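Local coordinates for cytosolic phospholipase A2 delta (Homo sapiens, PDB 5IXC), which hydrolyses glycerophospholipids at the sn-2 position in a calcium-dependent manner, with a preference for linoleic acid there, at residues Glu46-Val51 against Thr67-Ser72; Lys448-Arg453 against Pro502-Gly507; Val257-Pro262 against Val269-Lys274. One frame throughout, in Å; residues are numbered along the deposited sequence.

Contact 1. Residues Glu46-Val51 against Thr67-Ser72. With BA (barium ion), chain E.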
loop_
_atom_site.group_PDB
_atom_site.type_symbol
_atom_site.label_atom_id
_atom_site.label_comp_id
_atom_site.label_asym_id
_atom_site.label_seq_id
_atom_site.Cartn_x
_atom_site.Cartn_y
_atom_site.Cartn_z
ATOM N N GLU A 46 24.725 21.033 32.522
ATOM C CA GLU A 46 25.357 20.988 31.199
ATOM C C GLU A 46 25.251 19.604 30.594
ATOM O O GLU A 46 25.206 18.616 31.312
ATOM C CB GLU A 46 26.822 21.413 31.235
ATOM C CG GLU A 46 27.025 22.775 30.616
ATOM C CD GLU A 46 28.473 23.159 30.438
ATOM O OE1 GLU A 46 29.272 22.903 31.368
ATOM O OE2 GLU A 46 28.797 23.744 29.376
ATOM N N ALA A 47 25.206 19.545 29.272
ATOM C CA ALA A 47 25.053 18.277 28.572
ATOM C C ALA A 47 26.264 17.373 28.797
ATOM O O ALA A 47 27.371 17.846 29.029
ATOM C CB ALA A 47 24.831 18.510 27.086
ATOM N N ASP A 48 26.011 16.067 28.766
ATOM C CA ASP A 48 27.046 15.026 28.709
ATOM C C ASP A 48 26.947 14.297 27.377
ATOM O O ASP A 48 26.447 13.173 27.310
ATOM C CB ASP A 48 26.848 14.035 29.831
ATOM C CG ASP A 48 26.687 14.707 31.146
ATOM O OD1 ASP A 48 25.638 14.482 31.788
ATOM O OD2 ASP A 48 27.583 15.494 31.531
ATOM N N PRO A 49 27.429 14.936 26.307
ATOM C CA PRO A 49 26.984 14.536 24.982
ATOM C C PRO A 49 27.774 13.421 24.321
ATOM O O PRO A 49 28.960 13.221 24.596
ATOM C CB PRO A 49 27.144 15.818 24.168
ATOM C CG PRO A 49 28.263 16.529 24.835
ATOM C CD PRO A 49 28.379 16.049 26.248
ATOM N N TYR A 50 27.091 12.721 23.427
ATOM C CA TYR A 50 27.748 11.857 22.466
ATOM C C TYR A 50 26.976 11.859 21.171
ATOM O O TYR A 50 25.813 12.247 21.125
ATOM C CB TYR A 50 27.861 10.432 22.983
ATOM C CG TYR A 50 26.541 9.774 23.272
ATOM C CD1 TYR A 50 25.857 9.085 22.289
ATOM C CD2 TYR A 50 25.979 9.836 24.541
ATOM C CE1 TYR A 50 24.643 8.477 22.561
ATOM C CE2 TYR A 50 24.771 9.223 24.827
ATOM C CZ TYR A 50 24.110 8.547 23.838
ATOM O OH TYR A 50 22.909 7.948 24.128
ATOM N N VAL A 51 27.648 11.400 20.128
ATOM C CA VAL A 51 27.077 11.324 18.790
ATOM C C VAL A 51 26.737 9.884 18.438
ATOM O O VAL A 51 27.456 8.970 18.814
ATOM C CB VAL A 51 28.044 11.904 17.741
ATOM C CG1 VAL A 51 27.469 11.800 16.333
ATOM C CG2 VAL A 51 28.337 13.354 18.069
ATOM N N THR A 67 31.351 9.331 25.232
ATOM C CA THR A 67 30.477 10.322 25.837
ATOM C C THR A 67 31.329 11.276 26.672
ATOM O O THR A 67 32.132 10.846 27.473
ATOM C CB THR A 67 29.342 9.676 26.653
ATOM O OG1 THR A 67 28.740 10.665 27.493
ATOM C CG2 THR A 67 29.853 8.542 27.516
ATOM N N LEU A 68 31.179 12.573 26.428
ATOM C CA LEU A 68 31.892 13.619 27.178
ATOM C C LEU A 68 30.987 14.175 28.271
ATOM O O LEU A 68 29.771 13.974 28.234
ATOM C CB LEU A 68 32.359 14.742 26.248
ATOM C CG LEU A 68 33.581 14.422 25.375
ATOM C CD1 LEU A 68 33.792 15.459 24.282
ATOM C CD2 LEU A 68 34.839 14.323 26.219
ATOM N N THR A 69 31.570 14.861 29.246
ATOM C CA THR A 69 30.792 15.310 30.410
ATOM C C THR A 69 30.861 16.814 30.607
ATOM O O THR A 69 31.909 17.422 30.449
ATOM C CB THR A 69 31.221 14.598 31.709
ATOM O OG1 THR A 69 32.645 14.517 31.760
ATOM C CG2 THR A 69 30.662 13.182 31.762
ATOM N N ASP A 70 29.714 17.391 30.941
ATOM C CA ASP A 70 29.568 18.829 31.216
ATOM C C ASP A 70 30.248 19.724 30.181
ATOM O O ASP A 70 31.156 20.481 30.522
ATOM C CB ASP A 70 30.065 19.164 32.625
ATOM C CG ASP A 70 29.139 18.640 33.708
ATOM O OD1 ASP A 70 28.889 17.420 33.753
ATOM O OD2 ASP A 70 28.656 19.443 34.520
ATOM N N THR A 71 29.807 19.613 28.928
ATOM C CA THR A 71 30.317 20.445 27.817
ATOM C C THR A 71 29.223 20.894 26.874
ATOM O O THR A 71 28.398 20.085 26.450
ATOM C CB THR A 71 31.291 19.684 26.896
ATOM O OG1 THR A 71 31.776 18.508 27.548
ATOM C CG2 THR A 71 32.448 20.574 26.486
ATOM N N SER A 72 29.248 22.178 26.525
ATOM C CA SER A 72 28.439 22.706 25.406
ATOM C C SER A 72 29.246 22.780 24.112
ATOM O O SER A 72 28.711 23.114 23.057
ATOM C CB SER A 72 27.870 24.087 25.734
ATOM O OG SER A 72 26.959 24.014 26.817
HETATM BA BA BA E . 25.505 16.955 33.365
HETATM O O HOH W 1 25.201 21.617 27.155
#
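At the metal-binding end of the N-terminal C2 domain, which associates with lipid membranes when calcium binds, E46-V51 runs beside the loop T67-S72 and a barium ion sits at their edge. Barium is bound by E46 O at 2.7 Å and by both carboxylate oxygens of D48, and S45 completes the set. D48 is also a predicted calcium ligand, so the barium probably takes the place of a calcium ion. D48 OD2 does double duty: besides touching the metal it accepts the amide of D70, N to OD2 2.9 Å, nearly along the C-O axis and with an N-H...O angle of 165°. The chi1 of D48, -50°, sets CG beside its own backbone N and brings OD2 to that amide; aspartate is short enough to serve metal and loop at once. A47 O accepts a hydrogen bond from the amide of T71, N to O 3.0 Å; the small A47 side chain fits its buried place against D98. Two residues on, P49 O accepts the amide of L68 in a straight bond, N to O 2.9 Å. P49 has no N-H to offer, and its ring packs CD against L68 CB at 4.2 Å. Beyond it, the Y50 ring meets T67 CB obliquely, CD2 to CB 4.0 Å, while its hydroxyl is hydrogen-bonded to D105. Strand 49-55 carries P49 and Y50 into a sheet beside strand 91-98, and W76 of strand 75-85 packs against both P49 and L68.

Contact 2. Residues Lys448-Arg453 against Pro502-Gly507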
loop_
_atom_site.group_PDB
_atom_site.type_symbol
_atom_site.label_atom_id
_atom_site.label_comp_id
_atom_site.label_asym_id
_atom_site.label_seq_id
_atom_site.Cartn_x
_atom_site.Cartn_y
_atom_site.Cartn_z
ATOM N N LYS A 448 -11.577 -15.003 -0.095
ATOM C CA LYS A 448 -10.199 -14.501 -0.136
ATOM C C LYS A 448 -9.812 -14.021 -1.537
ATOM O O LYS A 448 -10.163 -14.648 -2.531
ATOM C CB LYS A 448 -9.227 -15.584 0.346
ATOM C CG LYS A 448 -9.466 -16.000 1.795
ATOM C CD LYS A 448 -8.398 -16.937 2.349
ATOM C CE LYS A 448 -8.623 -18.375 1.909
ATOM N NZ LYS A 448 -7.727 -19.321 2.627
ATOM N N LEU A 449 -9.068 -12.919 -1.598
ATOM C CA LEU A 449 -8.728 -12.260 -2.869
ATOM C C LEU A 449 -8.167 -13.221 -3.929
ATOM O O LEU A 449 -8.549 -13.147 -5.099
ATOM C CB LEU A 449 -7.757 -11.091 -2.639
ATOM C CG LEU A 449 -7.156 -10.382 -3.865
ATOM C CD1 LEU A 449 -8.220 -9.793 -4.777
ATOM C CD2 LEU A 449 -6.204 -9.289 -3.412
ATOM N N SER A 450 -7.264 -14.109 -3.526
ATOM C CA SER A 450 -6.711 -15.130 -4.436
ATOM C C SER A 450 -7.814 -15.968 -5.081
ATOM O O SER A 450 -7.705 -16.367 -6.236
ATOM C CB SER A 450 -5.769 -16.054 -3.683
ATOM O OG SER A 450 -6.483 -16.763 -2.691
ATOM N N GLY A 451 -8.878 -16.214 -4.321
ATOM C CA GLY A 451 -10.060 -16.945 -4.808
ATOM C C GLY A 451 -10.857 -16.321 -5.945
ATOM O O GLY A 451 -11.589 -17.010 -6.642
ATOM N N GLN A 452 -10.726 -15.016 -6.130
ATOM C CA GLN A 452 -11.426 -14.307 -7.200
ATOM C C GLN A 452 -10.837 -14.585 -8.577
ATOM O O GLN A 452 -11.361 -14.112 -9.573
ATOM C CB GLN A 452 -11.405 -12.801 -6.954
ATOM C CG GLN A 452 -12.162 -12.357 -5.720
ATOM C CD GLN A 452 -12.073 -10.858 -5.516
ATOM O OE1 GLN A 452 -11.671 -10.128 -6.422
ATOM N NE2 GLN A 452 -12.464 -10.393 -4.337
ATOM N N ARG A 453 -9.741 -15.326 -8.644
ATOM C CA ARG A 453 -9.243 -15.796 -9.940
ATOM C C ARG A 453 -10.296 -16.630 -10.655
ATOM O O ARG A 453 -10.423 -16.569 -11.874
ATOM C CB ARG A 453 -7.989 -16.624 -9.766
ATOM C CG ARG A 453 -6.783 -15.804 -9.363
ATOM C CD ARG A 453 -5.567 -16.694 -9.204
ATOM N NE ARG A 453 -4.896 -16.446 -7.942
ATOM C CZ ARG A 453 -3.830 -17.108 -7.518
ATOM N NH1 ARG A 453 -3.287 -18.065 -8.261
ATOM N NH2 ARG A 453 -3.295 -16.801 -6.351
ATOM N N PRO A 502 2.060 -12.192 -5.242
ATOM C CA PRO A 502 0.718 -12.741 -5.373
ATOM C C PRO A 502 -0.022 -12.595 -4.037
ATOM O O PRO A 502 0.609 -12.671 -2.982
ATOM C CB PRO A 502 0.979 -14.205 -5.702
ATOM C CG PRO A 502 2.268 -14.502 -5.035
ATOM C CD PRO A 502 3.080 -13.252 -5.172
ATOM N N PRO A 503 -1.343 -12.376 -4.084
ATOM C CA PRO A 503 -2.144 -11.977 -2.926
ATOM C C PRO A 503 -2.159 -12.950 -1.754
ATOM O O PRO A 503 -2.353 -12.520 -0.613
ATOM C CB PRO A 503 -3.548 -11.824 -3.504
ATOM C CG PRO A 503 -3.543 -12.556 -4.793
ATOM C CD PRO A 503 -2.150 -12.479 -5.305
ATOM N N GLU A 504 -1.961 -14.239 -2.037
ATOM C CA GLU A 504 -1.721 -15.261 -0.978
ATOM C C GLU A 504 -0.643 -14.786 -0.006
ATOM O O GLU A 504 -0.799 -14.874 1.216
ATOM C CB GLU A 504 -1.229 -16.602 -1.543
ATOM C CG GLU A 504 -2.058 -17.233 -2.638
ATOM C CD GLU A 504 -1.660 -16.735 -4.002
ATOM O OE1 GLU A 504 -1.962 -15.561 -4.307
ATOM O OE2 GLU A 504 -1.057 -17.510 -4.773
ATOM N N LEU A 505 0.456 -14.286 -0.573
ATOM C CA LEU A 505 1.620 -13.895 0.223
ATOM C C LEU A 505 1.511 -12.504 0.855
ATOM O O LEU A 505 2.326 -12.149 1.703
ATOM C CB LEU A 505 2.895 -14.000 -0.614
ATOM C CG LEU A 505 3.160 -15.381 -1.220
ATOM C CD1 LEU A 505 4.457 -15.384 -2.007
ATOM C CD2 LEU A 505 3.215 -16.454 -0.147
ATOM N N PHE A 506 0.518 -11.719 0.457
ATOM C CA PHE A 506 0.325 -10.415 1.079
ATOM C C PHE A 506 0.011 -10.594 2.562
ATOM O O PHE A 506 -0.952 -11.254 2.925
ATOM C CB PHE A 506 -0.777 -9.591 0.405
ATOM C CG PHE A 506 -0.953 -8.243 1.026
ATOM C CD1 PHE A 506 -0.126 -7.198 0.670
ATOM C CD2 PHE A 506 -1.895 -8.036 2.023
ATOM C CE1 PHE A 506 -0.259 -5.952 1.267
ATOM C CE2 PHE A 506 -2.034 -6.792 2.631
ATOM C CZ PHE A 506 -1.215 -5.749 2.254
ATOM N N GLY A 507 0.832 -9.982 3.405
ATOM C CA GLY A 507 0.727 -10.137 4.858
ATOM C C GLY A 507 1.804 -11.042 5.442
ATOM O O GLY A 507 2.115 -10.958 6.634
#
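E504 reaches R453 and S450 with a side chain that doubles back. Its CB starts off to the side of the 448-453 segment, and CG, with chi1 at -53° beside the backbone N, comes to 4.0 Å from S450 CB. A bend at chi2, 87°, then turns CD round to the arginine. Both carboxylate oxygens lie by R453 NH2, OE1 being the salt-bridging one, though the exact place of NH2 is less sure; OE1 also passes S450 CB at 3.9 Å. This oxygen arrives at the edge of the guanidinium, near its plane, although carboxylate and guanidinium planes are 55° apart. Both residues belong to the catalytic domain, where a 3-10 turn at 449-453 faces a short turn that follows strand 499-501. Arginine suits the far end of this turn because its long chain spans the gap to the glutamate. An alanine in place of E504 is likely to leave the R453 guanidinium without this countercharge and freer to turn. Next to the charged pair the contact is apolar: L449 CD2 lies 3.7 Å from P503 CB, the two side chains crossing at about a right angle, and V492 of strand 492-494 touches both. P503, with its rigid, compact ring, also sets CG 4.1 Å from S450 CA, while S450 OG turns to E521.

Contact 3. Residues Val257-Pro262 against Val269-Lys274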
loop_
_atom_site.group_PDB
_atom_site.type_symbol
_atom_site.label_atom_id
_atom_site.label_comp_id
_atom_site.label_asym_id
_atom_site.label_seq_id
_atom_site.Cartn_x
_atom_site.Cartn_y
_atom_site.Cartn_z
ATOM N N VAL A 257 33.979 -22.695 10.048
ATOM C CA VAL A 257 34.553 -22.261 11.314
ATOM C C VAL A 257 33.968 -23.048 12.469
ATOM O O VAL A 257 32.768 -23.208 12.589
ATOM C CB VAL A 257 34.316 -20.752 11.567
ATOM C CG1 VAL A 257 34.940 -20.322 12.886
ATOM C CG2 VAL A 257 34.893 -19.909 10.440
ATOM N N THR A 258 34.828 -23.501 13.355
ATOM C CA THR A 258 34.392 -24.272 14.517
ATOM C C THR A 258 34.678 -23.479 15.790
ATOM O O THR A 258 35.828 -23.123 16.061
ATOM C CB THR A 258 35.113 -25.630 14.565
ATOM O OG1 THR A 258 34.894 -26.320 13.332
ATOM C CG2 THR A 258 34.604 -26.492 15.701
ATOM N N MET A 259 33.630 -23.165 16.546
ATOM C CA MET A 259 33.805 -22.496 17.829
ATOM C C MET A 259 33.163 -23.271 18.952
ATOM O O MET A 259 31.990 -23.597 18.904
ATOM C CB MET A 259 33.318 -21.039 17.836
ATOM C CG MET A 259 31.864 -20.781 17.488
ATOM S SD MET A 259 31.211 -19.272 18.262
ATOM C CE MET A 259 32.654 -18.208 18.361
ATOM N N ASP A 260 33.978 -23.570 19.953
ATOM C CA ASP A 260 33.513 -24.133 21.207
ATOM C C ASP A 260 33.120 -22.999 22.137
ATOM O O ASP A 260 33.895 -22.082 22.380
ATOM C CB ASP A 260 34.602 -24.984 21.836
ATOM C CG ASP A 260 35.034 -26.104 20.931
ATOM O OD1 ASP A 260 34.657 -27.258 21.221
ATOM O OD2 ASP A 260 35.713 -25.832 19.913
ATOM N N VAL A 261 31.904 -23.068 22.646
ATOM C CA VAL A 261 31.355 -22.016 23.482
ATOM C C VAL A 261 31.247 -22.552 24.905
ATOM O O VAL A 261 30.602 -23.581 25.123
ATOM C CB VAL A 261 29.973 -21.568 22.985
ATOM C CG1 VAL A 261 29.432 -20.446 23.860
ATOM C CG2 VAL A 261 30.052 -21.106 21.539
ATOM N N PRO A 262 31.887 -21.863 25.876
ATOM C CA PRO A 262 31.932 -22.406 27.224
ATOM C C PRO A 262 30.635 -22.181 27.978
ATOM O O PRO A 262 30.047 -21.105 27.915
ATOM C CB PRO A 262 33.079 -21.629 27.880
ATOM C CG PRO A 262 33.090 -20.314 27.183
ATOM C CD PRO A 262 32.587 -20.566 25.784
ATOM N N VAL A 269 29.976 -26.294 24.421
ATOM C CA VAL A 269 29.169 -26.621 23.242
ATOM C C VAL A 269 29.935 -26.296 21.972
ATOM O O VAL A 269 30.594 -25.268 21.895
ATOM C CB VAL A 269 27.800 -25.898 23.273
ATOM C CG1 VAL A 269 27.557 -25.054 22.027
ATOM C CG2 VAL A 269 26.674 -26.901 23.461
ATOM N N ARG A 270 29.833 -27.179 20.987
ATOM C CA ARG A 270 30.537 -27.034 19.713
ATOM C C ARG A 270 29.582 -26.498 18.633
ATOM O O ARG A 270 28.460 -26.963 18.508
ATOM C CB ARG A 270 31.101 -28.392 19.288
ATOM C CG ARG A 270 32.137 -28.370 18.172
ATOM C CD ARG A 270 33.562 -28.346 18.711
ATOM N NE ARG A 270 34.526 -28.929 17.777
ATOM C CZ ARG A 270 35.825 -29.095 18.024
ATOM N NH1 ARG A 270 36.346 -28.729 19.192
ATOM N NH2 ARG A 270 36.614 -29.634 17.095
ATOM N N LEU A 271 30.036 -25.519 17.858
ATOM C CA LEU A 271 29.251 -24.989 16.741
ATOM C C LEU A 271 30.038 -25.034 15.444
ATOM O O LEU A 271 31.238 -24.790 15.440
ATOM C CB LEU A 271 28.840 -23.545 17.003
ATOM C CG LEU A 271 28.010 -23.255 18.253
ATOM C CD1 LEU A 271 27.805 -21.755 18.397
ATOM C CD2 LEU A 271 26.667 -23.956 18.230
ATOM N N GLN A 272 29.357 -25.347 14.347
ATOM C CA GLN A 272 29.939 -25.189 13.013
ATOM C C GLN A 272 29.268 -24.021 12.322
ATOM O O GLN A 272 28.046 -23.917 12.317
ATOM C CB GLN A 272 29.769 -26.429 12.155
ATOM C CG GLN A 272 30.779 -27.519 12.426
ATOM C CD GLN A 272 30.514 -28.246 13.733
ATOM O OE1 GLN A 272 29.373 -28.629 14.034
ATOM N NE2 GLN A 272 31.568 -28.445 14.525
ATOM N N LEU A 273 30.079 -23.141 11.751
ATOM C CA LEU A 273 29.574 -21.947 11.128
ATOM C C LEU A 273 30.087 -21.891 9.727
ATOM O O LEU A 273 31.260 -22.167 9.488
ATOM C CB LEU A 273 30.072 -20.709 11.871
ATOM C CG LEU A 273 29.425 -20.322 13.197
ATOM C CD1 LEU A 273 29.453 -21.445 14.207
ATOM C CD2 LEU A 273 30.203 -19.142 13.735
ATOM N N LYS A 274 29.220 -21.516 8.800
ATOM C CA LYS A 274 29.670 -21.187 7.468
ATOM C C LYS A 274 28.776 -20.148 6.855
ATOM O O LYS A 274 27.582 -20.126 7.114
ATOM C CB LYS A 274 29.666 -22.419 6.581
ATOM C CG LYS A 274 30.740 -22.364 5.503
ATOM C CD LYS A 274 30.426 -23.249 4.320
ATOM C CE LYS A 274 30.979 -22.646 3.033
ATOM N NZ LYS A 274 32.469 -22.657 2.993
#
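The R270 guanidinium has the methyl CG2 of T258 over one face and the D260 carboxylate at its edge. CG2 stands 3.2 Å from R270 NE, and D260 OD1 is met almost in the guanidinium plane: NH1 gives it a nearly straight, salt-bridging hydrogen bond of 3.0 Å, on the syn lone pair of OD1. The two flat groups are nonetheless turned 81° against each other. R270 leaves its strand with CG anti to the backbone N (chi1 -166°) and bends at chi2, 95°, which lays the chain back across the neighbouring strand. A long charged side chain suits this exposed face, and its aliphatic part and one guanidinium face rest on the T258 methyl; Q272 also lies beside T258, NE2 to CG2 3.8 Å. These residues stand on a beta hairpin, strands 257-261 and 269-277, in what is probably a second C2 domain. The strands run antiparallel, and the axes of 257-261 and 269-274 approach to 4.6 Å. V257 with L273, M259 with L271 and V261 with V269 are hydrogen-bonded pairs, each joined by two backbone bonds, while T258-Q272 and D260-R270 are non-hydrogen-bonded. The paired residues of the first group point their side chains to the other face, where they are mostly buried and wholly apolar. There the flexible M259 packs its CG against L273 CD1 at 4.1 Å and lies alongside L271, and V261 CG2 meets L271 CD1 at 3.9 Å. Beta-branched valines fit the extended backbone here. M259 continues onto L244 and V246 of strand 244-248, and L271 and L273 onto V170 of strand 160-171.

The three contacts share no strand or helix and lie well apart, with centres 41 to 53 Å from one another. Contact 1 belongs to the first C2 domain and contact 3 to what is probably a second, each over 40 Å from the centre of the chain, whereas contact 2 is only 15 Å from it, within the catalytic domain. All three are partly buried. Contact 1 is chiefly polar, its oxygens divided between metal and backbone amides, with one D48 oxygen serving both. Contact 3 instead has regular strand pairing, with one charged, exposed face and one apolar, inward face. Contact 2, the smallest in buried area, joins two turns chiefly through side chains, an ion pair beside a leucine-proline patch.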